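Local coordinates for protein VIN1 (Oscarella pearsei, PDB 6BFI) that binds actin filaments and may play a role in cell-cell adhesion, as a sponge member of the vinculin/alpha-catenin family, at residues P203-S208 with F229-V234; Q142-V147 with A158-N163; D447-V452 with E477-A482; C213-K218 with P463-A468; D388-S393 with R457-N462. One frame throughout, in Å; residues are numbered along the deposited sequence.

Contact 1. Residues P203-S208 with F229-V234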
# COMPACT_ATOMS: atom_id res chain seq x y z
N PRO A 203 17.57 21.12 -8.03
CA PRO A 203 17.59 22.11 -9.11
C PRO A 203 16.37 23.02 -9.11
O PRO A 203 16.45 24.16 -9.59
CB PRO A 203 17.66 21.25 -10.38
CG PRO A 203 17.01 19.97 -9.99
CD PRO A 203 17.41 19.75 -8.56
N ILE A 204 15.24 22.55 -8.58
CA ILE A 204 14.08 23.42 -8.42
C ILE A 204 14.41 24.55 -7.45
O ILE A 204 14.05 25.71 -7.68
CB ILE A 204 12.86 22.62 -7.95
CG1 ILE A 204 12.74 21.30 -8.72
CG2 ILE A 204 11.59 23.44 -8.10
CD1 ILE A 204 12.71 21.47 -10.22
N LEU A 205 15.11 24.22 -6.36
CA LEU A 205 15.50 25.23 -5.39
C LEU A 205 16.42 26.26 -6.03
O LEU A 205 16.16 27.47 -5.94
CB LEU A 205 16.18 24.57 -4.19
CG LEU A 205 16.76 25.53 -3.16
CD1 LEU A 205 15.70 26.50 -2.69
CD2 LEU A 205 17.36 24.77 -1.99
N ILE A 206 17.50 25.81 -6.68
CA ILE A 206 18.42 26.79 -7.26
C ILE A 206 17.72 27.62 -8.34
O ILE A 206 18.02 28.81 -8.50
CB ILE A 206 19.69 26.10 -7.80
CG1 ILE A 206 19.39 25.26 -9.04
CG2 ILE A 206 20.34 25.26 -6.71
CD1 ILE A 206 20.62 24.76 -9.76
N SER A 207 16.77 27.02 -9.05
CA SER A 207 16.03 27.77 -10.07
C SER A 207 15.18 28.87 -9.43
O SER A 207 15.25 30.03 -9.84
CB SER A 207 15.16 26.82 -10.89
OG SER A 207 14.47 27.51 -11.91
N SER A 208 14.39 28.51 -8.42
CA SER A 208 13.57 29.50 -7.73
C SER A 208 14.42 30.63 -7.15
O SER A 208 14.04 31.80 -7.23
CB SER A 208 12.74 28.83 -6.63
OG SER A 208 13.58 28.19 -5.68
N PHE A 229 7.79 33.01 -1.99
CA PHE A 229 6.93 31.90 -1.59
C PHE A 229 7.34 30.62 -2.30
O PHE A 229 7.39 29.55 -1.67
CB PHE A 229 5.47 32.23 -1.89
CG PHE A 229 4.52 31.10 -1.56
CD1 PHE A 229 4.18 30.15 -2.51
CD2 PHE A 229 3.98 30.98 -0.29
CE1 PHE A 229 3.32 29.12 -2.21
CE2 PHE A 229 3.12 29.95 0.02
CZ PHE A 229 2.79 29.01 -0.94
N GLY A 230 7.62 30.69 -3.60
CA GLY A 230 8.07 29.50 -4.31
C GLY A 230 9.35 28.94 -3.74
O GLY A 230 9.44 27.75 -3.40
N ARG A 231 10.37 29.80 -3.61
CA ARG A 231 11.64 29.37 -3.05
C ARG A 231 11.46 28.72 -1.68
O ARG A 231 11.90 27.59 -1.45
CB ARG A 231 12.60 30.56 -2.95
CG ARG A 231 13.91 30.25 -2.26
CD ARG A 231 14.59 31.54 -1.83
NE ARG A 231 13.73 32.30 -0.93
CZ ARG A 231 13.89 33.59 -0.67
NH1 ARG A 231 14.87 34.28 -1.24
NH2 ARG A 231 13.06 34.20 0.17
N ASP A 232 10.78 29.42 -0.76
CA ASP A 232 10.60 28.89 0.59
C ASP A 232 9.75 27.63 0.60
O ASP A 232 9.89 26.79 1.50
CB ASP A 232 9.99 29.95 1.50
CG ASP A 232 10.85 31.20 1.59
OD1 ASP A 232 12.04 31.12 1.25
OD2 ASP A 232 10.33 32.26 2.02
N TYR A 233 8.87 27.47 -0.39
CA TYR A 233 8.13 26.23 -0.53
C TYR A 233 9.07 25.08 -0.85
O TYR A 233 8.96 23.99 -0.26
CB TYR A 233 7.06 26.37 -1.62
CG TYR A 233 6.48 25.05 -2.10
CD1 TYR A 233 5.44 24.44 -1.40
CD2 TYR A 233 6.97 24.42 -3.24
CE1 TYR A 233 4.91 23.24 -1.83
CE2 TYR A 233 6.44 23.22 -3.67
CZ TYR A 233 5.41 22.63 -2.97
OH TYR A 233 4.88 21.44 -3.39
N VAL A 234 10.02 25.29 -1.77
CA VAL A 234 10.97 24.23 -2.07
C VAL A 234 11.88 23.96 -0.88
O VAL A 234 12.22 22.81 -0.58
CB VAL A 234 11.77 24.58 -3.34
CG1 VAL A 234 12.74 23.46 -3.68
CG2 VAL A 234 10.83 24.85 -4.51
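Val234 reaches across to two residues of the facing helix with its two methyl groups, and their division shows how a branched side chain fills a helix interface. Val234 CG1, set anti to the backbone N (chi1 -178°), lies 3.7 Å from Leu205 CB, while Val234 CG2 meets Ile204 CG2 at 3.9 Å, the two side chains crossing at about a right angle. Ile204 offers only this branch, since its CG1 arm leads off elsewhere. The two segments belong to helices 185-215 and 224-249, consecutive antiparallel helices of the all-helical vinculin fold, with local axes 8.8 Å apart. One turn along, the helices close on a serine. Ser208 OG is held by a hydrogen bond to Leu205 O, 2.7 Å away in its own helix, and with chi1 at 59° the hydroxyl also rests on Arg231, 3.5 Å from its CA. The buried polar atom thus has a partner at home and can pack against carbon. Leu205 CD1 meets the aliphatic start of Arg231, 4.2 Å from CG. Beyond it the arginine chain bends at chi3, carrying the guanidinium away to a salt bridge with its neighbour Asp232, Arg231 NE to Asp232 OD1 3.0 Å. Tyr471 of helix 466-493 touches both Ser208 and Val234.

Contact 2. Residues Q142-V147 with A158-N163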
# COMPACT_ATOMS: atom_id res chain seq x y z
N GLN A 142 20.56 19.94 6.38
CA GLN A 142 19.24 20.52 6.64
C GLN A 142 19.36 21.92 7.23
O GLN A 142 18.62 22.83 6.85
CB GLN A 142 18.45 19.61 7.58
CG GLN A 142 17.05 20.10 7.87
CD GLN A 142 16.38 19.30 8.96
OE1 GLN A 142 17.02 18.90 9.94
NE2 GLN A 142 15.09 19.04 8.80
N GLU A 143 20.30 22.12 8.16
CA GLU A 143 20.52 23.44 8.72
C GLU A 143 21.03 24.42 7.67
O GLU A 143 20.61 25.58 7.64
CB GLU A 143 21.51 23.36 9.89
CG GLU A 143 20.95 22.70 11.14
CD GLU A 143 22.04 22.26 12.10
OE1 GLU A 143 23.22 22.57 11.85
OE2 GLU A 143 21.71 21.59 13.10
N TYR A 144 21.92 23.96 6.78
CA TYR A 144 22.43 24.86 5.75
C TYR A 144 21.38 25.21 4.70
O TYR A 144 21.55 26.20 3.98
CB TYR A 144 23.66 24.27 5.07
CG TYR A 144 24.37 25.26 4.17
CD1 TYR A 144 24.93 26.42 4.69
CD2 TYR A 144 24.46 25.04 2.80
CE1 TYR A 144 25.57 27.33 3.87
CE2 TYR A 144 25.10 25.95 1.98
CZ TYR A 144 25.66 27.09 2.52
OH TYR A 144 26.29 27.99 1.70
N LEU A 145 20.30 24.42 4.59
CA LEU A 145 19.25 24.74 3.63
C LEU A 145 18.68 26.14 3.85
O LEU A 145 18.37 26.85 2.89
CB LEU A 145 18.14 23.70 3.70
CG LEU A 145 18.39 22.39 2.95
CD1 LEU A 145 17.21 21.45 3.14
CD2 LEU A 145 18.63 22.66 1.48
N ASP A 146 18.54 26.55 5.11
CA ASP A 146 17.86 27.81 5.43
C ASP A 146 18.64 29.04 4.98
O ASP A 146 18.07 30.13 4.96
CB ASP A 146 17.59 27.89 6.93
CG ASP A 146 16.21 28.44 7.24
OD1 ASP A 146 15.23 27.96 6.63
OD2 ASP A 146 16.10 29.35 8.08
N VAL A 147 19.92 28.89 4.62
CA VAL A 147 20.71 30.03 4.16
C VAL A 147 20.19 30.60 2.85
O VAL A 147 20.38 31.78 2.56
CB VAL A 147 22.19 29.61 4.06
CG1 VAL A 147 23.05 30.74 3.50
CG2 VAL A 147 22.72 29.18 5.42
N ALA A 158 25.87 31.20 -6.20
CA ALA A 158 27.01 30.39 -6.62
C ALA A 158 27.73 29.80 -5.42
O ALA A 158 27.96 28.58 -5.36
CB ALA A 158 27.96 31.22 -7.48
N THR A 159 28.10 30.64 -4.45
CA THR A 159 28.81 30.15 -3.28
C THR A 159 27.95 29.18 -2.48
O THR A 159 28.40 28.09 -2.09
CB THR A 159 29.24 31.32 -2.40
OG1 THR A 159 28.08 31.97 -1.86
CG2 THR A 159 30.04 32.33 -3.21
N PHE A 160 26.69 29.56 -2.22
CA PHE A 160 25.76 28.67 -1.53
C PHE A 160 25.62 27.34 -2.26
O PHE A 160 25.58 26.28 -1.62
CB PHE A 160 24.40 29.37 -1.38
CG PHE A 160 23.26 28.43 -1.13
CD1 PHE A 160 22.97 27.99 0.15
CD2 PHE A 160 22.45 28.00 -2.18
CE1 PHE A 160 21.91 27.13 0.38
CE2 PHE A 160 21.39 27.14 -1.95
CZ PHE A 160 21.12 26.71 -0.67
N LEU A 161 25.54 27.38 -3.59
CA LEU A 161 25.44 26.15 -4.37
C LEU A 161 26.67 25.28 -4.16
O LEU A 161 26.55 24.08 -3.86
CB LEU A 161 25.25 26.50 -5.85
CG LEU A 161 24.59 25.50 -6.81
CD1 LEU A 161 24.23 26.21 -8.11
CD2 LEU A 161 25.47 24.29 -7.09
N GLN A 162 27.86 25.86 -4.30
CA GLN A 162 29.09 25.10 -4.15
C GLN A 162 29.32 24.63 -2.72
O GLN A 162 30.18 23.78 -2.49
CB GLN A 162 30.29 25.92 -4.62
CG GLN A 162 30.94 26.77 -3.55
CD GLN A 162 32.17 27.50 -4.05
OE1 GLN A 162 32.25 27.87 -5.22
NE2 GLN A 162 33.14 27.71 -3.17
N ASN A 163 28.58 25.17 -1.74
CA ASN A 163 28.60 24.62 -0.40
C ASN A 163 27.53 23.56 -0.18
O ASN A 163 27.68 22.69 0.68
CB ASN A 163 28.43 25.73 0.65
CG ASN A 163 29.46 26.82 0.51
OD1 ASN A 163 30.45 26.67 -0.20
ND2 ASN A 163 29.24 27.93 1.21
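An aromatic pair extended by one polar bond joins the end of helix 102-145 to the next helix, 154-178, close to the connection between them in this all-helical vinculin-family chain. Tyr144 heads across and the Phe160 ring swings in beside it, the two side chains running past one another head to tail. Their planes are inclined by 28° and their centroids lie 5.3 Å apart, the rings offset so far that they scarcely overlap; the closest carbons are Tyr144 CE2 and Phe160 CD1, at 3.5 Å. Both side chains run anti to the backbone N (chi1 -170° for Tyr144, 160° for Phe160), and this extension lets each ring edge come level with a carbonyl of the other residue. Phe160 CE1 lies 3.7 Å from Tyr144 O. Val147 adds a looser apolar touch, its CB 4.3 Å from Phe160 CD1. At the far end of the tyrosine, Asn163 ND2 donates to Tyr144 OH over 3.0 Å, with the acceptor tilted out of the amide plane. A leucine in place of Tyr144 would probably leave the Asn163 amide without this acceptor and one flank of Phe160 poorly packed. The contact therefore grades from a buried phenylalanine to an exposed asparagine, with the phenol able to serve both environments.

Contact 3. Residues D447-V452 with E477-A482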
# COMPACT_ATOMS: atom_id res chain seq x y z
N ASP A 447 -0.30 19.59 -2.50
CA ASP A 447 0.88 20.31 -2.03
C ASP A 447 1.57 21.04 -3.18
O ASP A 447 1.88 22.24 -3.07
CB ASP A 447 1.84 19.35 -1.34
CG ASP A 447 3.06 20.06 -0.78
OD1 ASP A 447 2.93 20.77 0.24
OD2 ASP A 447 4.16 19.90 -1.37
N ILE A 448 1.83 20.34 -4.29
CA ILE A 448 2.47 21.00 -5.42
C ILE A 448 1.53 22.00 -6.07
O ILE A 448 1.97 22.98 -6.69
CB ILE A 448 2.99 19.96 -6.43
CG1 ILE A 448 3.83 20.64 -7.52
CG2 ILE A 448 1.84 19.20 -7.07
CD1 ILE A 448 4.94 21.53 -6.98
N SER A 449 0.22 21.79 -5.94
CA SER A 449 -0.74 22.76 -6.47
C SER A 449 -0.65 24.09 -5.74
O SER A 449 -0.96 25.14 -6.33
CB SER A 449 -2.16 22.20 -6.40
OG SER A 449 -2.29 21.03 -7.19
N THR A 450 -0.21 24.08 -4.48
CA THR A 450 -0.06 25.35 -3.77
C THR A 450 0.97 26.27 -4.41
O THR A 450 0.94 27.49 -4.17
CB THR A 450 0.32 25.12 -2.30
OG1 THR A 450 1.67 24.64 -2.22
CG2 THR A 450 -0.63 24.13 -1.65
N ALA A 451 1.88 25.74 -5.23
CA ALA A 451 2.96 26.53 -5.80
C ALA A 451 2.70 26.98 -7.24
O ALA A 451 3.52 27.71 -7.80
CB ALA A 451 4.27 25.74 -5.75
N VAL A 452 1.59 26.56 -7.84
CA VAL A 452 1.35 26.85 -9.25
C VAL A 452 0.94 28.31 -9.44
O VAL A 452 1.49 29.02 -10.29
CB VAL A 452 0.30 25.88 -9.82
CG1 VAL A 452 -0.22 26.37 -11.16
CG2 VAL A 452 0.90 24.49 -9.95
N GLU A 477 5.28 21.30 -15.18
CA GLU A 477 5.57 19.91 -15.48
C GLU A 477 5.56 19.04 -14.22
O GLU A 477 5.24 17.85 -14.30
CB GLU A 477 6.91 19.79 -16.20
CG GLU A 477 6.92 20.48 -17.56
CD GLU A 477 8.30 20.51 -18.19
OE1 GLU A 477 8.48 19.89 -19.25
OE2 GLU A 477 9.20 21.16 -17.61
N LYS A 478 5.90 19.61 -13.06
CA LYS A 478 5.75 18.85 -11.83
C LYS A 478 4.28 18.57 -11.53
O LYS A 478 3.92 17.44 -11.17
CB LYS A 478 6.40 19.60 -10.66
CG LYS A 478 7.91 19.65 -10.74
CD LYS A 478 8.49 18.25 -10.78
CE LYS A 478 9.93 18.26 -11.27
NZ LYS A 478 10.49 16.88 -11.35
N TRP A 479 3.43 19.58 -11.69
CA TRP A 479 2.00 19.37 -11.48
C TRP A 479 1.44 18.35 -12.47
O TRP A 479 0.65 17.49 -12.09
CB TRP A 479 1.24 20.70 -11.59
CG TRP A 479 -0.22 20.58 -11.23
CD1 TRP A 479 -0.79 20.88 -10.03
CD2 TRP A 479 -1.28 20.11 -12.07
NE1 TRP A 479 -2.14 20.63 -10.07
CE2 TRP A 479 -2.47 20.16 -11.32
CE3 TRP A 479 -1.34 19.66 -13.39
CZ2 TRP A 479 -3.70 19.78 -11.84
CZ3 TRP A 479 -2.57 19.28 -13.91
CH2 TRP A 479 -3.73 19.34 -13.13
N LEU A 480 1.85 18.44 -13.74
CA LEU A 480 1.36 17.49 -14.73
C LEU A 480 1.85 16.08 -14.43
O LEU A 480 1.12 15.10 -14.65
CB LEU A 480 1.81 17.92 -16.13
CG LEU A 480 1.08 19.11 -16.74
CD1 LEU A 480 1.64 19.44 -18.13
CD2 LEU A 480 -0.42 18.85 -16.81
N GLU A 481 3.08 15.94 -13.93
CA GLU A 481 3.58 14.62 -13.58
C GLU A 481 2.78 14.01 -12.43
O GLU A 481 2.29 12.88 -12.53
CB GLU A 481 5.07 14.70 -13.22
CG GLU A 481 5.62 13.43 -12.60
CD GLU A 481 6.07 13.63 -11.16
OE1 GLU A 481 6.61 14.72 -10.85
OE2 GLU A 481 5.89 12.70 -10.35
N ALA A 482 2.64 14.76 -11.33
CA ALA A 482 1.88 14.24 -10.19
C ALA A 482 0.44 13.93 -10.58
O ALA A 482 -0.09 12.87 -10.21
CB ALA A 482 1.92 15.25 -9.04
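The indole of Trp479 presents its pyrrole side to the 447-452 segment, and three residues there meet it in different ways. Ser449 OG comes to the edge, near the ring plane, and accepts a weak, bent hydrogen bond from Trp479 NE1 at 2.9 Å (N-H...O angle 127°). That hydroxyl is chiefly bonded to Leu445 O in the preceding turn, and Thr414 of helix 399-427 shares both it and, weakly, the indole N-H. Val452 crosses the tryptophan obliquely, Val452 CG2 lying 4.0 Å from Trp479 CD1. Ile448 CG2 approaches Trp479 CD1 from another direction, at 4.3 Å, and this methyl also faces Ala482 CB at 4.4 Å. The other branch, Ile448 CG1, runs anti to the backbone N (chi1 -172°), an extension that brings it 4.2 Å from Lys478 CB; the two side chains cross at about a right angle before the lysine chain bends off. The indole is held loosely at its nitrogen by weak bonds and more by carbon contacts, which together would tend to limit its rotation. Phe410 and Leu417 of helix 399-427 and Ile383 of helix 381-390 also touch it. A buried tryptophan touched from several helices is what the core of a helical bundle looks like, as in the vinculin family.

Contact 4. Residues C213-K218 with P463-A468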
# COMPACT_ATOMS: atom_id res chain seq x y z
N CYS A 213 16.61 36.30 -7.49
CA CYS A 213 17.70 37.22 -7.78
C CYS A 213 17.38 38.11 -8.97
O CYS A 213 17.79 39.27 -9.01
CB CYS A 213 19.00 36.45 -8.04
SG CYS A 213 19.59 35.47 -6.65
N LEU A 214 16.64 37.59 -9.96
CA LEU A 214 16.28 38.44 -11.08
C LEU A 214 15.17 39.42 -10.73
O LEU A 214 15.16 40.54 -11.24
CB LEU A 214 15.88 37.59 -12.29
CG LEU A 214 17.00 36.78 -12.96
CD1 LEU A 214 16.66 36.53 -14.42
CD2 LEU A 214 18.34 37.48 -12.83
N VAL A 215 14.23 39.03 -9.87
CA VAL A 215 13.11 39.92 -9.54
C VAL A 215 13.41 40.88 -8.40
O VAL A 215 12.57 41.74 -8.10
CB VAL A 215 11.83 39.14 -9.17
CG1 VAL A 215 11.43 38.20 -10.30
CG2 VAL A 215 12.01 38.39 -7.86
N ILE A 216 14.57 40.77 -7.75
CA ILE A 216 14.88 41.72 -6.68
C ILE A 216 15.22 43.10 -7.23
O ILE A 216 15.14 44.09 -6.49
CB ILE A 216 16.01 41.17 -5.79
CG1 ILE A 216 16.10 41.98 -4.49
CG2 ILE A 216 17.34 41.20 -6.53
CD1 ILE A 216 14.80 42.04 -3.72
N VAL A 217 15.57 43.20 -8.51
CA VAL A 217 15.99 44.47 -9.10
C VAL A 217 14.80 45.16 -9.76
O VAL A 217 14.97 46.10 -10.54
CB VAL A 217 17.14 44.26 -10.10
CG1 VAL A 217 17.99 45.51 -10.22
CG2 VAL A 217 17.98 43.06 -9.70
N LYS A 218 13.59 44.69 -9.45
CA LYS A 218 12.40 45.24 -10.11
C LYS A 218 12.07 46.65 -9.64
O LYS A 218 11.32 47.35 -10.33
CB LYS A 218 11.20 44.32 -9.89
CG LYS A 218 11.30 43.02 -10.65
CD LYS A 218 11.59 43.28 -12.12
CE LYS A 218 12.41 42.15 -12.72
NZ LYS A 218 11.76 40.82 -12.54
N PRO A 463 7.08 40.30 -17.21
CA PRO A 463 7.03 39.72 -18.56
C PRO A 463 8.40 39.40 -19.15
O PRO A 463 8.63 38.28 -19.61
CB PRO A 463 6.30 40.80 -19.38
CG PRO A 463 5.60 41.65 -18.37
CD PRO A 463 6.48 41.65 -17.17
N GLY A 464 9.32 40.36 -19.14
CA GLY A 464 10.61 40.16 -19.77
C GLY A 464 11.60 39.36 -18.94
O GLY A 464 12.81 39.57 -19.04
N ASN A 465 11.11 38.43 -18.13
CA ASN A 465 11.95 37.62 -17.25
C ASN A 465 11.90 36.17 -17.72
O ASN A 465 10.88 35.49 -17.55
CB ASN A 465 11.49 37.74 -15.80
CG ASN A 465 12.50 37.19 -14.82
OD1 ASN A 465 13.39 36.43 -15.19
ND2 ASN A 465 12.37 37.57 -13.55
N GLN A 466 13.00 35.71 -18.30
CA GLN A 466 13.04 34.34 -18.81
C GLN A 466 13.15 33.32 -17.68
O GLN A 466 12.59 32.23 -17.77
CB GLN A 466 14.20 34.17 -19.79
CG GLN A 466 14.19 32.87 -20.57
CD GLN A 466 13.14 32.84 -21.68
OE1 GLN A 466 12.35 33.77 -21.82
NE2 GLN A 466 13.15 31.78 -22.47
N ALA A 467 13.87 33.67 -16.60
CA ALA A 467 14.02 32.74 -15.49
C ALA A 467 12.68 32.41 -14.85
O ALA A 467 12.39 31.24 -14.55
CB ALA A 467 14.98 33.32 -14.45
N ALA A 468 11.84 33.43 -14.64
CA ALA A 468 10.50 33.18 -14.10
C ALA A 468 9.68 32.32 -15.05
O ALA A 468 8.90 31.46 -14.61
CB ALA A 468 9.79 34.50 -13.83
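Leu214 packs against both Asn465 and Ala467, and this forms the close side of the contact. Leu214 CD1 lies 3.6 Å from Ala467 CB and 3.4 Å from Asn465 OD1, while Leu214 CB rests against the amide, 3.7 Å from Asn465 ND2. With Asn465 CG anti to the backbone N (chi1 -167°), the amide projects between the helix it precedes and the opposing segment. Asn465 OD1 turns to its own helix, accepting weak bonds from Ala467 N (3.1 Å) and Ala468 N (3.4 Å), while Asn465 ND2 is turned to Val215, 3.4 Å from Val215 CG1. The looser side begins with the partly exposed Lys218. Its much-bent chain brings Lys218 NZ to 3.5 Å from Asn465 ND2, but both are donors and do not bond; the ammonium instead makes a weak hydrogen bond to Asn462 OD1. An alanine in place of Asn465 would probably leave the N-H groups of Ala467 and Ala468 without their side-chain acceptor and open a gap beside Leu214 and Val215. The end of helix 185-215 here meets the start of helix 466-493, far along the chain. Asn465 sits at the N-cap position of helix 466-493, its side chain accepting from N-H groups of the first turn where two helix ends of the vinculin-family fold come together.

Contact 5. Residues D388-S393 with R457-N462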
# COMPACT_ATOMS: atom_id res chain seq x y z
N ASP A 388 -0.88 30.39 -19.99
CA ASP A 388 -1.09 31.35 -21.08
C ASP A 388 -1.64 32.67 -20.56
O ASP A 388 -1.33 33.73 -21.12
CB ASP A 388 -2.03 30.76 -22.13
CG ASP A 388 -1.45 29.54 -22.82
OD1 ASP A 388 -0.21 29.39 -22.81
OD2 ASP A 388 -2.23 28.74 -23.37
N ALA A 389 -2.45 32.63 -19.50
CA ALA A 389 -2.94 33.87 -18.91
C ALA A 389 -1.81 34.67 -18.29
O ALA A 389 -1.79 35.91 -18.36
CB ALA A 389 -4.02 33.56 -17.86
N ALA A 390 -0.84 33.99 -17.68
CA ALA A 390 0.32 34.68 -17.12
C ALA A 390 1.21 35.26 -18.21
O ALA A 390 1.86 36.29 -17.99
CB ALA A 390 1.13 33.73 -16.24
N LEU A 391 1.24 34.64 -19.39
CA LEU A 391 2.08 35.07 -20.49
C LEU A 391 1.43 36.15 -21.35
O LEU A 391 1.93 36.43 -22.45
CB LEU A 391 2.47 33.88 -21.36
CG LEU A 391 3.43 32.87 -20.74
CD1 LEU A 391 3.61 31.66 -21.65
CD2 LEU A 391 4.78 33.53 -20.46
N ALA A 392 0.34 36.75 -20.89
CA ALA A 392 -0.32 37.79 -21.66
C ALA A 392 0.57 39.02 -21.76
O ALA A 392 1.26 39.38 -20.81
CB ALA A 392 -1.66 38.16 -21.03
N SER A 393 0.54 39.66 -22.93
CA SER A 393 1.36 40.85 -23.13
C SER A 393 0.89 41.96 -22.20
O SER A 393 -0.29 42.03 -21.85
CB SER A 393 1.29 41.31 -24.59
OG SER A 393 0.16 42.14 -24.81
N ARG A 457 1.95 33.91 -11.13
CA ARG A 457 1.78 35.32 -10.77
C ARG A 457 3.10 36.08 -10.83
O ARG A 457 3.11 37.28 -11.12
CB ARG A 457 1.16 35.44 -9.37
CG ARG A 457 0.46 36.77 -9.13
CD ARG A 457 -0.16 36.85 -7.74
NE ARG A 457 -1.21 35.85 -7.55
CZ ARG A 457 -2.50 36.07 -7.81
NH1 ARG A 457 -2.89 37.25 -8.28
NH2 ARG A 457 -3.39 35.11 -7.60
N VAL A 458 4.23 35.40 -10.57
CA VAL A 458 5.52 36.03 -10.78
C VAL A 458 5.74 36.30 -12.26
O VAL A 458 6.24 37.36 -12.65
CB VAL A 458 6.66 35.17 -10.20
CG1 VAL A 458 8.02 35.80 -10.53
CG2 VAL A 458 6.50 35.02 -8.70
N VAL A 459 5.37 35.34 -13.12
CA VAL A 459 5.50 35.58 -14.55
C VAL A 459 4.58 36.70 -15.00
O VAL A 459 4.97 37.57 -15.79
CB VAL A 459 5.24 34.28 -15.34
CG1 VAL A 459 5.10 34.59 -16.83
CG2 VAL A 459 6.36 33.30 -15.11
N LEU A 460 3.35 36.72 -14.47
CA LEU A 460 2.37 37.73 -14.88
C LEU A 460 2.89 39.14 -14.65
O LEU A 460 2.64 40.04 -15.47
CB LEU A 460 1.06 37.52 -14.13
CG LEU A 460 -0.03 38.56 -14.37
CD1 LEU A 460 -0.62 38.42 -15.77
CD2 LEU A 460 -1.12 38.47 -13.31
N GLU A 461 3.60 39.36 -13.55
CA GLU A 461 4.08 40.69 -13.18
C GLU A 461 5.56 40.90 -13.51
O GLU A 461 6.18 41.83 -12.99
CB GLU A 461 3.82 40.94 -11.70
CG GLU A 461 2.34 41.17 -11.38
CD GLU A 461 1.86 40.36 -10.19
OE1 GLU A 461 2.68 40.08 -9.29
OE2 GLU A 461 0.66 40.01 -10.16
N ASN A 462 6.13 40.06 -14.38
CA ASN A 462 7.52 40.18 -14.80
C ASN A 462 7.66 39.63 -16.21
O ASN A 462 8.33 38.61 -16.43
CB ASN A 462 8.45 39.45 -13.83
CG ASN A 462 8.67 40.22 -12.54
OD1 ASN A 462 8.97 41.41 -12.56
ND2 ASN A 462 8.51 39.54 -11.41
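Ala389 and Ala390 bring the end of helix 381-390 against the last turn of helix 452-460, a close helix-to-helix approach in the all-helical vinculin fold that illustrates how small residues allow backbones to near one another. At Ala389 it is the carbonyl that touches: Ala389 O lies 3.8 Å from Leu460 CD1. The leucine can reach it because CG runs anti to the backbone N (chi1 175°), which carries the forked end along the alanine backbone. Ala390 is the centre of the contact. Ala390 CA comes within 4.3 Å of Leu460 CA, the small residue accompanying this close backbone approach, and Ala390 CB sits against both Val459 CG1 and Leu460 CB. Phe403 of helix 399-427 packs on both Ala390 and Leu460, closing this part of the core. With Leu391 the chain leaves helical geometry. Although its CB points away, the side chain turns back and lays Leu391 CD2 on Val459 CG1 at 3.8 Å, at the exposed margin. Past it, Ala392 contributes a carbonyl that, together with Leu460 O, is bonded by the guanidinium of Arg399, an arrangement in which one arginine ties the ends of the two helices together. Between the helices themselves the backbones meet in a CA-H...O contact, with Leu460 CA 3.5 Å from Ala390 O and an angle of 154° at the hydrogen.

Contacts 1, 3 and 5 are buried, whereas contacts 2 and 4 are partly open at helix ends. Helix 185-215 serves contacts 1 and 4, and helix 466-493 serves contacts 3 and 4, so contact 4 shares a helix with each of the other two. Contact 1 touches contact 3 through a probable hydrogen bond between Tyr233 OH and Asp447 OD2, and contact 2 by leucine packing, Leu205 on Leu145. Contacts 4 and 5 meet where Ala468 packs on Val458 and Val459. Chemistry follows place: aliphatic packing dominates contacts 1 and 5, contact 3 buries an indole, contact 2 pairs two rings and ends in an exposed asparagine amide, and contact 4 packs apolar groups round a buried capping asparagine.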